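Putative acyl-[acyl-carrier-protein]--UDP-N-acetylglucosamine O-acyltransferase (Bacteroides fragilis, PDB 4R36) probably transfers an acyl group from acyl carrier protein to UDP-N-acetylglucosamine and forms a trimer of left-handed parallel beta helices. Local coordinates at residues S68-G73 / A80-I85; V110-G115 / T122-N127; S208-I213 / E226-A231; R233-S238 / S243-K248; T247-E252 / Y261-I266. All coordinates share one frame; numbering follows the deposited sequence.

In the fold
Contacts 1 and 2 lie in the left-handed beta helix, with centres about 7 Å apart. They are joined by backbone, as Gly83 N reaches Ile112 O at 2.8 Å, a probable hydrogen bond. Contacts 3, 4 and 5 lie in the mostly helical C-terminal part, with contacts 4 and 5 centred about 8 Å apart and contact 3 about 14 Å from each. Two contacts come near sites for UDP-N-acetylglucosamine seen in another structure of this protein: Gly115 of contact 2 comes within about 4 Å of the His138 side chain (nearest atoms), and contact 3 includes Asn211. Asn127 of contact 2 lines the pocket of a bound 2-(2-methoxyethoxy)ethanol. Contacts 4 and 5 are remote from the known sites.

Contact 1: residues S68-G73 / A80-I85; sequences SRIGNG and AVIGAI
Ile82 and Ser68 bury the most surface here, and they meet through a methyl and a hydroxyl. Ile82 CG2 comes up to Ser68 OG at 3.5 Å and also touches Ser68 CB. This branch stands anti to the Ile82 backbone N, since CG1 occupies the place beside it (chi1 -59°). CG2 is thereby directed at the serine.

Ser68 OG also lies 3.1 Å from Ile82 O, but the pair does not make a hydrogen bond. The hydroxyl is bonded instead to Leu65 O, in the bend before strand 68-70. Gly83 comes next to Ile82, and its CA is 3.7 Å from Ser68 OG. Having no side chain, Gly83 lets the serine lie close to the backbone at this bend.

Ile70 makes a looser contact. Its CD1 is 4.3 Å from Ile82 CD1, so the two isoleucines meet at the ends of their longer branches. Ile64 and Ile76 pack on both, and Ile100 on Ile70, in the interior of the coil.

Strands 68-70 and 81-82 belong to two different parallel sheets of the left-handed beta helix. The contact spans the corner between these faces, from one coil to the next. On the outer side of segment 80-85, Val81 and Ala84 pack on Glu108 of a second subunit.

No hydrogen bond crosses between the segments. Their cohesion rests on van der Waals contact, chiefly of the Ile82 methyl with Ser68 and more loosely of Ile70 with Ile82, while the one buried hydroxyl is satisfied by the backbone of its own bend.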
# COMPACT_ATOMS: atom_id res chain seq x y z
N SER A 68 22.85 -6.71 5.80
CA SER A 68 22.77 -5.86 4.61
C SER A 68 24.09 -5.71 3.91
O SER A 68 25.16 -5.63 4.58
CB SER A 68 22.28 -4.48 4.95
OG SER A 68 20.99 -4.48 5.58
N ARG A 69 24.02 -5.66 2.58
CA ARG A 69 25.14 -5.45 1.71
C ARG A 69 24.73 -4.45 0.67
O ARG A 69 23.80 -4.70 -0.13
CB ARG A 69 25.52 -6.74 1.04
CG ARG A 69 25.76 -7.94 1.96
CD ARG A 69 27.10 -7.82 2.69
NE ARG A 69 27.32 -8.96 3.55
CZ ARG A 69 27.07 -9.03 4.85
NH1 ARG A 69 26.51 -8.03 5.50
NH2 ARG A 69 27.37 -10.14 5.52
N ILE A 70 25.40 -3.31 0.69
CA ILE A 70 25.10 -2.21 -0.14
C ILE A 70 26.31 -1.84 -0.97
O ILE A 70 27.43 -1.65 -0.45
CB ILE A 70 24.59 -1.03 0.72
CG1 ILE A 70 23.21 -1.42 1.35
CG2 ILE A 70 24.49 0.25 -0.08
CD1 ILE A 70 22.85 -0.57 2.53
N GLY A 71 26.08 -1.70 -2.27
CA GLY A 71 27.13 -1.31 -3.22
C GLY A 71 27.50 0.14 -3.21
O GLY A 71 27.56 0.78 -2.15
N ASN A 72 27.73 0.67 -4.40
CA ASN A 72 28.16 2.09 -4.52
C ASN A 72 27.15 3.01 -5.17
O ASN A 72 26.41 2.60 -6.07
CB ASN A 72 29.42 2.18 -5.40
CG ASN A 72 30.52 1.26 -4.90
OD1 ASN A 72 30.82 1.17 -3.72
ND2 ASN A 72 31.11 0.57 -5.81
N GLY A 73 27.14 4.27 -4.78
CA GLY A 73 26.38 5.26 -5.51
C GLY A 73 24.84 5.26 -5.27
O GLY A 73 24.10 5.84 -6.02
N ALA A 80 13.29 3.84 4.86
CA ALA A 80 13.62 2.55 4.28
C ALA A 80 14.22 1.60 5.31
O ALA A 80 14.89 2.02 6.27
CB ALA A 80 14.56 2.72 3.13
N VAL A 81 13.89 0.32 5.17
CA VAL A 81 14.39 -0.66 6.06
C VAL A 81 15.01 -1.78 5.22
O VAL A 81 14.26 -2.59 4.61
CB VAL A 81 13.28 -1.21 6.98
CG1 VAL A 81 13.87 -2.20 7.99
CG2 VAL A 81 12.53 -0.07 7.71
N ILE A 82 16.32 -1.90 5.28
CA ILE A 82 17.04 -2.95 4.58
C ILE A 82 17.59 -3.97 5.56
O ILE A 82 18.20 -3.62 6.58
CB ILE A 82 18.16 -2.33 3.73
CG1 ILE A 82 17.57 -1.32 2.71
CG2 ILE A 82 18.95 -3.39 2.98
CD1 ILE A 82 18.60 -0.59 1.90
N GLY A 83 17.29 -5.26 5.29
CA GLY A 83 17.86 -6.37 5.99
C GLY A 83 17.09 -6.97 7.12
O GLY A 83 17.59 -7.89 7.77
N ALA A 84 15.84 -6.56 7.33
CA ALA A 84 15.05 -7.22 8.34
C ALA A 84 14.83 -8.69 8.01
O ALA A 84 14.86 -9.10 6.81
CB ALA A 84 13.73 -6.52 8.54
N ILE A 85 14.64 -9.49 9.06
CA ILE A 85 14.42 -10.90 8.90
C ILE A 85 13.19 -11.17 8.00
O ILE A 85 12.26 -10.35 7.96
CB ILE A 85 14.29 -11.67 10.20
CG1 ILE A 85 13.09 -11.17 11.03
CG2 ILE A 85 15.61 -11.56 10.98
CD1 ILE A 85 12.81 -12.03 12.21

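Contact 2: residues V110-G115 / T122-N127; sequences VTINRG and TIVGNN
Thr122 and Asn113 supply the polar part of the contact. Thr122 OG1 donates a short hydrogen bond to Asn113 O, at 2.6 Å. The donor is tilted 20° from the carbonyl plane, with a C=O...O angle of 145°. The same hydroxyl accepts a hydrogen bond from Asp139 N, so it links the 110-115 backbone to the next coil. Gly115 N is also near Thr122 OG1, at 3.3 Å, but the angle is too poor for a bond.

The apolar part lies on the inner side. Thr122 CG2 touches Ile112 CG2 at 3.9 Å. With OG1 beside the threonine's backbone N (chi1 -53°), CG2 is left to meet the isoleucine while the hydroxyl reaches the carbonyl. Further along, Ile112 CD1 meets Val124 CG2 at 4.3 Å. Ile100 and Val136, on neighbouring coils, pack on this interior group.

Outside the coil, the Asn113 side chain lies about 4 Å from a bound acetate ion and packs on Glu108 of a second subunit.

Strands 111-112 and 121-124 lie on two faces of one coil. Aliphatic residues inside and a polar bond at the bend between the faces fit the left-handed parallel beta helix of hexapeptide-repeat acyltransferases.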
# COMPACT_ATOMS: atom_id res chain seq x y z
N VAL A 110 10.68 1.76 1.73
CA VAL A 110 10.95 0.53 1.02
C VAL A 110 11.50 -0.52 2.00
O VAL A 110 12.29 -0.19 2.90
CB VAL A 110 11.91 0.73 -0.13
CG1 VAL A 110 12.49 -0.58 -0.59
CG2 VAL A 110 11.23 1.51 -1.28
N THR A 111 11.04 -1.75 1.89
CA THR A 111 11.51 -2.82 2.72
C THR A 111 12.19 -3.88 1.83
O THR A 111 11.61 -4.35 0.84
CB THR A 111 10.38 -3.47 3.58
OG1 THR A 111 9.25 -3.85 2.75
CG2 THR A 111 9.91 -2.52 4.66
N ILE A 112 13.43 -4.24 2.19
CA ILE A 112 14.11 -5.33 1.55
C ILE A 112 14.55 -6.32 2.64
O ILE A 112 15.54 -6.09 3.33
CB ILE A 112 15.30 -4.85 0.69
CG1 ILE A 112 14.90 -3.73 -0.27
CG2 ILE A 112 15.94 -6.01 -0.06
CD1 ILE A 112 16.03 -3.10 -1.04
N ASN A 113 13.82 -7.41 2.77
CA ASN A 113 14.13 -8.36 3.80
C ASN A 113 15.32 -9.23 3.35
O ASN A 113 15.47 -9.55 2.18
CB ASN A 113 12.95 -9.29 4.13
CG ASN A 113 11.64 -8.61 4.58
OD1 ASN A 113 10.60 -9.27 4.55
ND2 ASN A 113 11.67 -7.37 4.99
N ARG A 114 16.13 -9.68 4.31
CA ARG A 114 17.12 -10.67 4.03
C ARG A 114 16.56 -12.03 3.72
O ARG A 114 15.34 -12.31 3.86
CB ARG A 114 18.18 -10.73 5.15
CG ARG A 114 17.78 -11.24 6.53
CD ARG A 114 19.04 -11.06 7.40
NE ARG A 114 18.92 -11.43 8.81
CZ ARG A 114 19.23 -12.62 9.35
NH1 ARG A 114 19.55 -13.65 8.63
NH2 ARG A 114 19.13 -12.80 10.66
N GLY A 115 17.43 -12.91 3.28
CA GLY A 115 17.02 -14.22 2.74
C GLY A 115 16.65 -15.30 3.79
O GLY A 115 16.75 -15.08 5.00
N THR A 122 18.72 -12.10 -0.55
CA THR A 122 17.77 -11.23 -1.28
C THR A 122 18.68 -10.27 -2.03
O THR A 122 19.54 -9.63 -1.45
CB THR A 122 16.85 -10.50 -0.31
OG1 THR A 122 16.26 -11.46 0.56
CG2 THR A 122 15.79 -9.72 -1.08
N ILE A 123 18.51 -10.18 -3.34
CA ILE A 123 19.42 -9.41 -4.19
C ILE A 123 18.70 -8.47 -5.13
O ILE A 123 17.85 -8.90 -5.93
CB ILE A 123 20.29 -10.32 -5.05
CG1 ILE A 123 21.13 -11.27 -4.14
CG2 ILE A 123 21.16 -9.54 -6.03
CD1 ILE A 123 21.86 -12.37 -4.90
N VAL A 124 19.08 -7.19 -5.05
CA VAL A 124 18.71 -6.15 -5.99
C VAL A 124 20.00 -5.70 -6.71
O VAL A 124 21.03 -5.55 -6.06
CB VAL A 124 18.12 -4.96 -5.26
CG1 VAL A 124 17.84 -3.78 -6.19
CG2 VAL A 124 16.82 -5.32 -4.58
N GLY A 125 19.94 -5.61 -8.04
CA GLY A 125 21.07 -5.25 -8.92
C GLY A 125 21.42 -3.77 -8.93
O GLY A 125 21.49 -3.12 -7.87
N ASN A 126 21.60 -3.23 -10.15
CA ASN A 126 22.09 -1.88 -10.29
C ASN A 126 21.09 -0.98 -11.00
O ASN A 126 20.31 -1.46 -11.84
CB ASN A 126 23.37 -1.91 -11.11
CG ASN A 126 24.38 -2.88 -10.58
OD1 ASN A 126 24.66 -2.98 -9.35
ND2 ASN A 126 24.96 -3.63 -11.48
N ASN A 127 21.11 0.32 -10.69
CA ASN A 127 20.39 1.31 -11.50
C ASN A 127 18.85 1.05 -11.47
O ASN A 127 18.18 1.30 -12.46
CB ASN A 127 20.88 1.36 -12.96
CG ASN A 127 22.41 1.48 -13.04
OD1 ASN A 127 22.95 2.43 -12.62
ND2 ASN A 127 23.05 0.53 -13.61

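Contact 3: residues S208-I213 / E226-A231; sequences SGINII and ENIHNA
The helix that presents Ile228 and His229 to Ile210 is held here by the backbone bond from Ala231 N to Asn227 O, at 2.8 Å. No hydrogen bond passes between the segments.

Ile210 lies at the centre of the contact. Its CG1 sits over one face of the His229 imidazole, 4.0 Å from the ring centroid and 16° off the ring normal. This is a CH-pi contact. His229 CG stands opposite the backbone N (chi1 -155°), which carries the ring out to the isoleucine. Ile210 CD1 bends on to the neighbouring residue and touches Ile228 CG2 at 4.0 Å.

Ile212, at the start of helix 212-217, adds a looser contact. Its CD1 is 4.4 Å from His229 ND1 and meets the ring obliquely. Leu215 of the same helix packs on both Ile210 and Ile228.

The contact joins the end of strand 206-210 to helix 222-237. Between Ile210 and Ile212 is Asn211, which binds UDP-N-acetylglucosamine in another structure of this protein; this chain has none bound. Asn211 OD1 caps Gly214 N and ND2 bonds to Tyr181 O.

The chemistry is dispersion and CH-pi attraction. Ile210 covers one face of the imidazole, without a hydrogen bond from either isoleucine.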
# COMPACT_ATOMS: atom_id res chain seq x y z
N SER A 208 -1.59 -7.54 -23.28
CA SER A 208 -2.32 -6.34 -23.74
C SER A 208 -1.51 -5.65 -24.81
O SER A 208 -1.50 -4.42 -24.87
CB SER A 208 -2.57 -5.42 -22.56
OG SER A 208 -3.41 -6.06 -21.59
N GLY A 209 -0.71 -6.43 -25.55
CA GLY A 209 0.09 -5.94 -26.66
C GLY A 209 1.51 -5.77 -26.23
O GLY A 209 1.91 -6.21 -25.15
N ILE A 210 2.28 -5.10 -27.08
CA ILE A 210 3.74 -4.87 -26.85
C ILE A 210 4.06 -3.57 -26.25
O ILE A 210 3.36 -2.63 -26.52
CB ILE A 210 4.45 -4.93 -28.21
CG1 ILE A 210 4.22 -6.27 -28.81
CG2 ILE A 210 5.93 -4.65 -28.11
CD1 ILE A 210 4.44 -7.41 -27.89
N ASN A 211 5.13 -3.48 -25.45
CA ASN A 211 5.59 -2.24 -24.83
C ASN A 211 6.30 -1.36 -25.88
O ASN A 211 7.51 -1.21 -25.83
CB ASN A 211 6.52 -2.55 -23.69
CG ASN A 211 6.99 -1.33 -22.91
OD1 ASN A 211 6.48 -0.27 -23.06
ND2 ASN A 211 8.00 -1.51 -22.10
N ILE A 212 5.54 -0.92 -26.88
CA ILE A 212 6.12 -0.21 -28.05
C ILE A 212 6.77 1.06 -27.58
O ILE A 212 7.87 1.40 -28.03
CB ILE A 212 5.08 0.08 -29.12
CG1 ILE A 212 4.61 -1.22 -29.73
CG2 ILE A 212 5.65 0.92 -30.29
CD1 ILE A 212 3.36 -1.10 -30.60
N ILE A 213 6.12 1.76 -26.64
CA ILE A 213 6.64 3.02 -26.08
C ILE A 213 8.00 2.82 -25.48
O ILE A 213 8.97 3.46 -25.89
CB ILE A 213 5.70 3.64 -25.03
CG1 ILE A 213 4.42 4.06 -25.72
CG2 ILE A 213 6.33 4.86 -24.38
CD1 ILE A 213 3.23 4.18 -24.78
N GLU A 226 8.52 -4.91 -34.75
CA GLU A 226 7.53 -5.63 -35.51
C GLU A 226 7.72 -7.16 -35.36
O GLU A 226 6.72 -7.89 -35.28
CB GLU A 226 7.61 -5.25 -36.98
CG GLU A 226 6.54 -5.92 -37.84
CD GLU A 226 5.09 -5.53 -37.43
OE1 GLU A 226 4.89 -4.49 -36.75
OE2 GLU A 226 4.14 -6.31 -37.74
N ASN A 227 8.97 -7.64 -35.29
CA ASN A 227 9.20 -9.06 -35.09
C ASN A 227 8.69 -9.55 -33.73
O ASN A 227 8.13 -10.64 -33.64
CB ASN A 227 10.70 -9.40 -35.30
CG ASN A 227 11.18 -9.16 -36.77
OD1 ASN A 227 10.37 -9.07 -37.70
ND2 ASN A 227 12.48 -9.05 -36.96
N ILE A 228 8.92 -8.73 -32.72
CA ILE A 228 8.47 -9.05 -31.38
C ILE A 228 6.94 -9.13 -31.42
O ILE A 228 6.31 -10.05 -30.86
CB ILE A 228 8.98 -8.01 -30.36
CG1 ILE A 228 10.49 -8.16 -30.18
CG2 ILE A 228 8.25 -8.11 -29.01
CD1 ILE A 228 11.16 -7.01 -29.48
N HIS A 229 6.35 -8.16 -32.12
CA HIS A 229 4.90 -8.12 -32.18
C HIS A 229 4.35 -9.36 -32.86
O HIS A 229 3.41 -10.02 -32.37
CB HIS A 229 4.44 -6.82 -32.92
CG HIS A 229 3.06 -6.42 -32.53
ND1 HIS A 229 2.68 -5.11 -32.37
CD2 HIS A 229 2.01 -7.18 -32.13
CE1 HIS A 229 1.41 -5.08 -31.98
NE2 HIS A 229 0.99 -6.32 -31.83
N ASN A 230 4.97 -9.74 -33.97
CA ASN A 230 4.62 -10.96 -34.66
C ASN A 230 4.82 -12.22 -33.87
O ASN A 230 3.95 -13.10 -33.91
CB ASN A 230 5.31 -11.03 -36.01
CG ASN A 230 4.68 -10.05 -37.01
OD1 ASN A 230 3.51 -9.68 -36.87
ND2 ASN A 230 5.47 -9.56 -37.95
N ALA A 231 5.90 -12.31 -33.08
CA ALA A 231 6.03 -13.48 -32.22
C ALA A 231 4.84 -13.59 -31.23
O ALA A 231 4.28 -14.67 -31.03
CB ALA A 231 7.35 -13.44 -31.47

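Contact 4: residues R233-S238 / S243-K248; sequences RIIYQS and SDALTK
Ile234 and Ile235 pack against Ala245 in an antiparallel helical hairpin. The short segments of helices 222-237 and 242-252 run at 163° to each other, with their axes 8.7 Å apart at closest approach.

The closeness comes from Ala245. Its small CB is a low bump that settles on the backbone of the facing helix, 3.9 Å from Ile235 CA. Ile234 and Ile235 flank it.

Ile234 fills the matching hollow in the other helix. Its CG2 lies on the backbone there, 3.4 Å from Ala245 O, and on the CB of Lys248, 4.0 Å away. These two residues are almost one helical turn apart, and the methyl sits between them. Val249 also packs on both isoleucines.

Ile235 reaches out on the other side of the alanine. Its CD1 meets Leu246 CD2 at 4.1 Å, the two branches crossing at an angle. Ile262 and Ile266 of helix 257-267 pack on Ile235, so the hairpin is backed by a third helix.

A water-mediated link runs at the side of the hairpin. The Lys248 chain leaves opposite its backbone N (chi1 -172°), and NZ donates to a water at 2.6 Å. That water donates to Ser238 OG at 2.8 Å.

Ser238 OG in turn donates to Arg233 O at 2.9 Å, from 36° above the carbonyl plane. Gln237 N reaches the same oxygen from the opposite face.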
# COMPACT_ATOMS: atom_id res chain seq x y z
N ARG A 233 1.78 -12.27 -31.53
CA ARG A 233 0.57 -12.68 -32.30
C ARG A 233 0.50 -14.15 -32.48
O ARG A 233 -0.54 -14.73 -32.33
CB ARG A 233 0.46 -12.01 -33.69
CG ARG A 233 0.22 -10.55 -33.63
CD ARG A 233 0.16 -9.85 -35.01
NE ARG A 233 0.19 -8.41 -34.73
CZ ARG A 233 1.10 -7.51 -35.12
NH1 ARG A 233 2.12 -7.84 -35.90
NH2 ARG A 233 0.96 -6.24 -34.73
N ILE A 234 1.62 -14.79 -32.79
CA ILE A 234 1.66 -16.21 -32.87
C ILE A 234 1.39 -16.84 -31.51
O ILE A 234 0.68 -17.81 -31.43
CB ILE A 234 3.02 -16.72 -33.42
CG1 ILE A 234 3.12 -16.38 -34.90
CG2 ILE A 234 3.16 -18.24 -33.22
CD1 ILE A 234 4.55 -16.41 -35.43
N ILE A 235 2.01 -16.33 -30.46
CA ILE A 235 1.90 -16.95 -29.16
C ILE A 235 0.50 -16.81 -28.55
O ILE A 235 -0.04 -17.76 -28.01
CB ILE A 235 3.02 -16.41 -28.19
CG1 ILE A 235 4.36 -16.96 -28.62
CG2 ILE A 235 2.76 -16.83 -26.74
CD1 ILE A 235 5.54 -16.14 -28.18
N TYR A 236 -0.08 -15.64 -28.64
CA TYR A 236 -1.30 -15.36 -27.92
C TYR A 236 -2.52 -15.36 -28.83
O TYR A 236 -3.60 -15.57 -28.31
CB TYR A 236 -1.24 -14.00 -27.23
CG TYR A 236 -0.51 -14.04 -25.92
CD1 TYR A 236 -1.09 -14.65 -24.78
CD2 TYR A 236 0.70 -13.47 -25.78
CE1 TYR A 236 -0.40 -14.70 -23.57
CE2 TYR A 236 1.41 -13.51 -24.56
CZ TYR A 236 0.84 -14.11 -23.46
OH TYR A 236 1.56 -14.12 -22.24
N GLN A 237 -2.39 -15.10 -30.12
CA GLN A 237 -3.58 -14.80 -30.96
C GLN A 237 -3.74 -15.77 -32.13
O GLN A 237 -4.50 -15.50 -33.01
CB GLN A 237 -3.49 -13.37 -31.48
CG GLN A 237 -3.44 -12.42 -30.29
CD GLN A 237 -3.34 -10.97 -30.63
OE1 GLN A 237 -2.43 -10.54 -31.29
NE2 GLN A 237 -4.26 -10.20 -30.13
N SER A 238 -3.13 -16.92 -32.12
CA SER A 238 -3.22 -17.80 -33.27
C SER A 238 -3.86 -19.12 -32.93
O SER A 238 -3.93 -19.98 -33.77
CB SER A 238 -1.85 -18.05 -33.79
OG SER A 238 -1.36 -16.75 -34.17
N SER A 243 3.82 -25.16 -27.24
CA SER A 243 4.83 -25.81 -28.05
C SER A 243 4.75 -25.45 -29.50
O SER A 243 5.78 -25.22 -30.14
CB SER A 243 4.73 -27.32 -27.98
OG SER A 243 5.40 -27.72 -26.84
N ASP A 244 3.55 -25.53 -30.04
CA ASP A 244 3.37 -25.29 -31.46
C ASP A 244 3.61 -23.86 -31.77
O ASP A 244 4.10 -23.55 -32.85
CB ASP A 244 1.96 -25.61 -31.93
CG ASP A 244 1.66 -27.14 -31.95
OD1 ASP A 244 2.59 -27.97 -31.76
OD2 ASP A 244 0.45 -27.41 -32.15
N ALA A 245 3.27 -22.97 -30.85
CA ALA A 245 3.46 -21.56 -31.10
C ALA A 245 4.98 -21.30 -31.16
O ALA A 245 5.44 -20.51 -32.01
CB ALA A 245 2.84 -20.66 -30.03
N LEU A 246 5.71 -21.87 -30.22
CA LEU A 246 7.12 -21.57 -30.18
C LEU A 246 7.82 -22.17 -31.38
O LEU A 246 8.69 -21.53 -31.95
CB LEU A 246 7.73 -21.97 -28.87
CG LEU A 246 7.17 -21.37 -27.58
CD1 LEU A 246 7.88 -21.94 -26.34
CD2 LEU A 246 7.23 -19.87 -27.60
N THR A 247 7.40 -23.34 -31.81
CA THR A 247 7.87 -23.90 -33.09
C THR A 247 7.65 -22.95 -34.22
O THR A 247 8.58 -22.70 -34.99
CB THR A 247 7.19 -25.25 -33.38
OG1 THR A 247 7.59 -26.16 -32.37
CG2 THR A 247 7.55 -25.80 -34.79
N LYS A 248 6.45 -22.39 -34.36
CA LYS A 248 6.17 -21.51 -35.44
C LYS A 248 6.95 -20.18 -35.36
O LYS A 248 7.45 -19.63 -36.40
CB LYS A 248 4.70 -21.21 -35.50
CG LYS A 248 4.25 -20.42 -36.74
CD LYS A 248 2.75 -20.33 -36.80
CE LYS A 248 2.31 -19.98 -38.21
NZ LYS A 248 1.09 -19.17 -38.17
O HOH W 1 0.05 -17.53 -36.42

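Contact 5: residues T247-E252 / Y261-I266; sequences TKVEAE and YIVDFI
The Glu250 carboxylate is the flat group of this contact, and Val263 lies over one of its faces. The CG1 methyl of Val263 sits above OE2, at 3.5 Å, with Glu250 CD somewhat farther away at 4.0 Å. At the other oxygen, OE1 forms a salt bridge with Arg267, one helical turn after Val263. The carboxylate is thus set by the arginine while a methyl rests on its face.

Val263 has a second methyl turned to the next residue of the facing helix. Its CG2 meets Val249 CG1 at 3.7 Å. Val263 holds CG1 opposite its backbone N (chi1 170°), and the two branches of its fork are divided between Glu250 and Val249. The two valines lie alongside each other, pointing in opposite directions. The nearest CA atoms, those of Val249 and Val263, are 7.8 Å apart.

The contact joins helix 242-252 to helix 257-267. Val249 also faces helix 222-237, where its CG2 lies 3.8 Å from Ala231 O, so the valine is shared among three helices. Helix 257-267 in turn leans on the beta helix, where Tyr261 OH bonds to Asp161 and to Gly180 N. Phe265 packs on Pro196, in the loop that follows the coils.

No hydrogen bond joins the two segments. The chemistry is apolar on the buried side and ionic at the exposed edge. The nearby Arg267 would be expected to favour the charged form of Glu250, while the buried side is held across these segments by contact between valine methyls.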
# COMPACT_ATOMS: atom_id res chain seq x y z
N THR A 247 7.40 -23.34 -31.81
CA THR A 247 7.87 -23.90 -33.09
C THR A 247 7.65 -22.95 -34.22
O THR A 247 8.58 -22.70 -34.99
CB THR A 247 7.19 -25.25 -33.38
OG1 THR A 247 7.59 -26.16 -32.37
CG2 THR A 247 7.55 -25.80 -34.79
N LYS A 248 6.45 -22.39 -34.36
CA LYS A 248 6.17 -21.51 -35.44
C LYS A 248 6.95 -20.18 -35.36
O LYS A 248 7.45 -19.63 -36.40
CB LYS A 248 4.70 -21.21 -35.50
CG LYS A 248 4.25 -20.42 -36.74
CD LYS A 248 2.75 -20.33 -36.80
CE LYS A 248 2.31 -19.98 -38.21
NZ LYS A 248 1.09 -19.17 -38.17
N VAL A 249 7.09 -19.63 -34.15
CA VAL A 249 7.93 -18.46 -33.96
C VAL A 249 9.36 -18.73 -34.45
O VAL A 249 9.94 -17.90 -35.16
CB VAL A 249 8.01 -18.02 -32.46
CG1 VAL A 249 9.10 -16.96 -32.30
CG2 VAL A 249 6.67 -17.48 -31.98
N GLU A 250 9.91 -19.86 -34.05
CA GLU A 250 11.26 -20.22 -34.49
C GLU A 250 11.36 -20.39 -36.02
O GLU A 250 12.37 -20.07 -36.59
CB GLU A 250 11.75 -21.48 -33.80
CG GLU A 250 12.07 -21.22 -32.34
CD GLU A 250 12.52 -22.41 -31.52
OE1 GLU A 250 11.99 -23.52 -31.61
OE2 GLU A 250 13.45 -22.23 -30.67
N ALA A 251 10.30 -20.84 -36.65
CA ALA A 251 10.28 -21.08 -38.10
C ALA A 251 10.00 -19.85 -38.90
O ALA A 251 10.49 -19.72 -39.98
CB ALA A 251 9.25 -22.14 -38.47
N GLU A 252 9.23 -18.90 -38.39
CA GLU A 252 8.66 -17.86 -39.20
C GLU A 252 9.04 -16.45 -38.84
O GLU A 252 8.85 -15.60 -39.66
CB GLU A 252 7.12 -17.92 -39.18
CG GLU A 252 6.63 -19.27 -39.61
CD GLU A 252 5.19 -19.28 -40.09
OE1 GLU A 252 4.54 -18.22 -40.18
OE2 GLU A 252 4.71 -20.37 -40.34
N TYR A 261 15.08 -14.78 -26.78
CA TYR A 261 14.77 -14.56 -25.39
C TYR A 261 13.28 -14.83 -25.13
O TYR A 261 12.94 -15.51 -24.17
CB TYR A 261 15.13 -13.13 -25.04
CG TYR A 261 14.81 -12.63 -23.66
CD1 TYR A 261 14.84 -13.48 -22.51
CD2 TYR A 261 14.66 -11.28 -23.47
CE1 TYR A 261 14.66 -12.96 -21.23
CE2 TYR A 261 14.52 -10.74 -22.19
CZ TYR A 261 14.52 -11.58 -21.09
OH TYR A 261 14.29 -10.96 -19.89
N ILE A 262 12.41 -14.37 -26.01
CA ILE A 262 10.97 -14.68 -25.87
C ILE A 262 10.76 -16.18 -25.80
O ILE A 262 10.10 -16.74 -24.90
CB ILE A 262 10.19 -14.09 -27.03
CG1 ILE A 262 10.18 -12.59 -26.98
CG2 ILE A 262 8.76 -14.61 -27.10
CD1 ILE A 262 9.71 -11.96 -28.28
N VAL A 263 11.35 -16.88 -26.77
CA VAL A 263 11.17 -18.34 -26.86
C VAL A 263 11.72 -19.09 -25.66
O VAL A 263 11.07 -19.93 -25.05
CB VAL A 263 11.71 -18.88 -28.21
CG1 VAL A 263 11.76 -20.38 -28.20
CG2 VAL A 263 10.88 -18.33 -29.36
N ASP A 264 12.94 -18.81 -25.30
CA ASP A 264 13.57 -19.48 -24.19
C ASP A 264 12.80 -19.21 -22.88
O ASP A 264 12.62 -20.13 -22.07
CB ASP A 264 14.98 -18.91 -24.00
CG ASP A 264 15.84 -19.82 -23.11
OD1 ASP A 264 16.30 -20.87 -23.58
OD2 ASP A 264 15.97 -19.54 -21.92
N PHE A 265 12.44 -17.93 -22.66
CA PHE A 265 11.72 -17.57 -21.48
C PHE A 265 10.42 -18.40 -21.33
O PHE A 265 10.19 -19.02 -20.30
CB PHE A 265 11.35 -16.08 -21.49
CG PHE A 265 10.69 -15.61 -20.21
CD1 PHE A 265 9.37 -15.89 -19.94
CD2 PHE A 265 11.39 -14.85 -19.29
CE1 PHE A 265 8.74 -15.44 -18.77
CE2 PHE A 265 10.78 -14.39 -18.12
CZ PHE A 265 9.45 -14.66 -17.87
N ILE A 266 9.63 -18.48 -22.40
CA ILE A 266 8.36 -19.21 -22.33
C ILE A 266 8.60 -20.71 -22.24
O ILE A 266 7.96 -21.41 -21.43
CB ILE A 266 7.47 -18.86 -23.51
CG1 ILE A 266 7.17 -17.33 -23.44
CG2 ILE A 266 6.22 -19.72 -23.56
CD1 ILE A 266 6.59 -16.76 -24.70